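Local coordinates for protein probable glucarate dehydratase (Mycobacterium smegmatis str. MC2 155, PDB 3VDG) that probably dehydrates glucarate or a related acid sugar at a metal-binding active site, as a member of the enolase superfamily, at residues 238-243 against 264-269. Residues are numbered along the deposited sequence; the frame is centred on the assembly and turned at random.
Sequences DHPLRL and VLEYLE. With NA (sodium ion), chain C.
Glu-266 OE1 is gripped three times: by Arg-242 NE at 3.2 Å, weakly by Arg-242 NH2, and by a water at 3.0 Å that also accepts a weak bond from NH2. The salt bridge links Arg-242 of strand 241-244 to Glu-266 in the segment leading into strand 267-269; these two strands are parallel neighbours in the enolase-type barrel, joined in sequence through helix 251-260 as a beta-alpha-beta unit. NE meets the carboxylate oxygen within the guanidinium plane, and the N-H points almost straight at it (162°). Glu-266 reaches this edge with CG anti to its backbone N (chi1 176°) and the chain extended, its carboxylate brushing Pro-240 CB on the way.

Tyr-267 OH lies over one face of the same guanidinium, 3.2 Å from Arg-242 NH1, but the angle is too poor for a hydrogen bond; the hydroxyl bonds instead to Ser-341 OG. Ring and guanidinium planes are only 18° apart, and Arg-242 CG sits over the ring face, 4.0 Å from its centroid, as a CH-pi contact. Asp-370 and Ala-368 O take the NH1 and NH2 ends, so the cation is held on several sides.

Two backbone bonds join the segments, Glu-266 N to Leu-241 O (2.8 Å) and Glu-269 N to Leu-243 O (2.9 Å). Between them Leu-243 N and Tyr-267 O are buried 3.8 Å apart, too far for a hydrogen bond, and neither has a hydrogen-bond partner in the model. On the face away from Arg-242, Leu-243 CB packs against Leu-265 CD2 and Leu-268 CD1, while helix 222-235 covers Leu-241, Val-264 and Leu-265.

Strand 267-269 ends at the metal site, which Asp-244 and Asn-292 help to form: Glu-269 OE1 pairs with Lys-214, and OE2 binds the sodium ion at 2.2 Å.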
loop_
_atom_site.group_PDB
_atom_site.type_symbol
_atom_site.label_atom_id
_atom_site.label_comp_id
_atom_site.label_asym_id
_atom_site.label_seq_id
_atom_site.Cartn_x
_atom_site.Cartn_y
_atom_site.Cartn_z
ATOM N N ASP A 238 -13.132 -30.958 10.733
ATOM C CA ASP A 238 -13.034 -29.551 11.110
ATOM C C ASP A 238 -12.032 -28.763 10.250
ATOM O O ASP A 238 -11.895 -27.559 10.409
ATOM C CB ASP A 238 -12.675 -29.434 12.593
ATOM C CG ASP A 238 -13.769 -29.974 13.499
ATOM O OD1 ASP A 238 -14.956 -29.684 13.232
ATOM O OD2 ASP A 238 -13.444 -30.687 14.472
ATOM N N HIS A 239 -11.337 -29.444 9.344
ATOM C CA HIS A 239 -10.343 -28.781 8.501
ATOM C C HIS A 239 -10.946 -28.064 7.323
ATOM O O HIS A 239 -11.670 -28.662 6.531
ATOM C CB HIS A 239 -9.326 -29.788 8.004
ATOM C CG HIS A 239 -8.322 -30.206 9.052
ATOM N ND1 HIS A 239 -8.684 -30.777 10.220
ATOM C CD2 HIS A 239 -6.933 -30.123 9.070
ATOM C CE1 HIS A 239 -7.585 -31.042 10.951
ATOM N NE2 HIS A 239 -6.513 -30.644 10.248
ATOM N N PRO A 240 -10.651 -26.762 7.178
ATOM C CA PRO A 240 -11.035 -26.124 5.924
ATOM C C PRO A 240 -10.319 -26.801 4.744
ATOM O O PRO A 240 -9.169 -27.241 4.885
ATOM C CB PRO A 240 -10.555 -24.672 6.105
ATOM C CG PRO A 240 -10.542 -24.469 7.595
ATOM C CD PRO A 240 -10.078 -25.797 8.140
ATOM N N LEU A 241 -11.016 -26.883 3.606
ATOM C CA LEU A 241 -10.523 -27.598 2.416
ATOM C C LEU A 241 -10.540 -26.685 1.205
ATOM O O LEU A 241 -11.437 -25.856 1.043
ATOM C CB LEU A 241 -11.411 -28.824 2.099
ATOM C CG LEU A 241 -11.545 -29.900 3.183
ATOM C CD1 LEU A 241 -12.479 -30.996 2.699
ATOM C CD2 LEU A 241 -10.195 -30.493 3.559
ATOM N N ARG A 242 -9.555 -26.854 0.334
ATOM C CA ARG A 242 -9.506 -26.086 -0.895
ATOM C C ARG A 242 -9.128 -27.018 -2.009
ATOM O O ARG A 242 -8.407 -27.987 -1.789
ATOM C CB ARG A 242 -8.416 -25.022 -0.816
ATOM C CG ARG A 242 -8.531 -24.110 0.378
ATOM C CD ARG A 242 -7.130 -23.636 0.709
ATOM N NE ARG A 242 -7.137 -22.794 1.887
ATOM C CZ ARG A 242 -6.068 -22.185 2.368
ATOM N NH1 ARG A 242 -4.882 -22.332 1.774
ATOM N NH2 ARG A 242 -6.190 -21.435 3.447
ATOM N N LEU A 243 -9.599 -26.715 -3.207
ATOM C CA LEU A 243 -9.278 -27.537 -4.366
ATOM C C LEU A 243 -8.793 -26.598 -5.470
ATOM O O LEU A 243 -9.355 -25.522 -5.664
ATOM C CB LEU A 243 -10.535 -28.293 -4.822
ATOM C CG LEU A 243 -10.486 -29.132 -6.106
ATOM C CD1 LEU A 243 -9.420 -30.215 -6.001
ATOM C CD2 LEU A 243 -11.870 -29.744 -6.361
ATOM N N VAL A 264 -18.595 -27.706 1.357
ATOM C CA VAL A 264 -17.415 -28.505 1.664
ATOM C C VAL A 264 -16.107 -27.701 1.533
ATOM O O VAL A 264 -15.186 -27.867 2.347
ATOM C CB VAL A 264 -17.333 -29.759 0.759
ATOM C CG1 VAL A 264 -16.147 -30.619 1.153
ATOM C CG2 VAL A 264 -18.615 -30.580 0.852
ATOM N N LEU A 265 -16.024 -26.833 0.519
ATOM C CA LEU A 265 -14.789 -26.062 0.260
ATOM C C LEU A 265 -14.808 -24.690 0.895
ATOM O O LEU A 265 -15.806 -23.994 0.851
ATOM C CB LEU A 265 -14.558 -25.869 -1.239
ATOM C CG LEU A 265 -14.288 -27.105 -2.089
ATOM C CD1 LEU A 265 -14.124 -26.671 -3.543
ATOM C CD2 LEU A 265 -13.057 -27.862 -1.605
ATOM N N GLU A 266 -13.676 -24.295 1.457
ATOM C CA GLU A 266 -13.479 -22.929 1.902
ATOM C C GLU A 266 -13.369 -21.988 0.693
ATOM O O GLU A 266 -13.941 -20.896 0.665
ATOM C CB GLU A 266 -12.203 -22.885 2.741
ATOM C CG GLU A 266 -11.818 -21.510 3.208
ATOM C CD GLU A 266 -10.691 -21.547 4.220
ATOM O OE1 GLU A 266 -9.563 -21.976 3.859
ATOM O OE2 GLU A 266 -10.959 -21.137 5.369
ATOM N N TYR A 267 -12.625 -22.397 -0.328
ATOM C CA TYR A 267 -12.734 -21.719 -1.617
ATOM C C TYR A 267 -12.305 -22.672 -2.720
ATOM O O TYR A 267 -11.724 -23.708 -2.439
ATOM C CB TYR A 267 -11.938 -20.397 -1.671
ATOM C CG TYR A 267 -10.445 -20.429 -1.307
ATOM C CD1 TYR A 267 -9.972 -19.723 -0.207
ATOM C CD2 TYR A 267 -9.511 -21.102 -2.098
ATOM C CE1 TYR A 267 -8.618 -19.708 0.119
ATOM C CE2 TYR A 267 -8.153 -21.093 -1.786
ATOM C CZ TYR A 267 -7.707 -20.392 -0.678
ATOM O OH TYR A 267 -6.354 -20.371 -0.343
ATOM N N LEU A 268 -12.621 -22.325 -3.957
ATOM C CA LEU A 268 -12.237 -23.113 -5.133
ATOM C C LEU A 268 -11.278 -22.281 -5.984
ATOM O O LEU A 268 -11.652 -21.194 -6.417
ATOM C CB LEU A 268 -13.501 -23.433 -5.948
ATOM C CG LEU A 268 -13.322 -24.188 -7.260
ATOM C CD1 LEU A 268 -12.776 -25.578 -6.953
ATOM C CD2 LEU A 268 -14.673 -24.295 -7.968
ATOM N N GLU A 269 -10.041 -22.746 -6.200
ATOM C CA GLU A 269 -9.046 -21.893 -6.865
ATOM C C GLU A 269 -8.990 -22.212 -8.343
ATOM O O GLU A 269 -8.895 -23.381 -8.705
ATOM C CB GLU A 269 -7.607 -22.112 -6.345
ATOM C CG GLU A 269 -7.430 -22.347 -4.864
ATOM C CD GLU A 269 -5.962 -22.539 -4.493
ATOM O OE1 GLU A 269 -5.687 -23.153 -3.435
ATOM O OE2 GLU A 269 -5.080 -22.092 -5.272
HETATM NA NA NA C . -3.481 -22.105 -6.797
HETATM O O HOH W 1 -13.852 -26.198 4.043
HETATM O O HOH W 2 -7.734 -21.207 6.139
HETATM O O HOH W 3 -4.030 -22.099 -9.098
HETATM O O HOH W 4 -1.377 -22.942 -6.433
#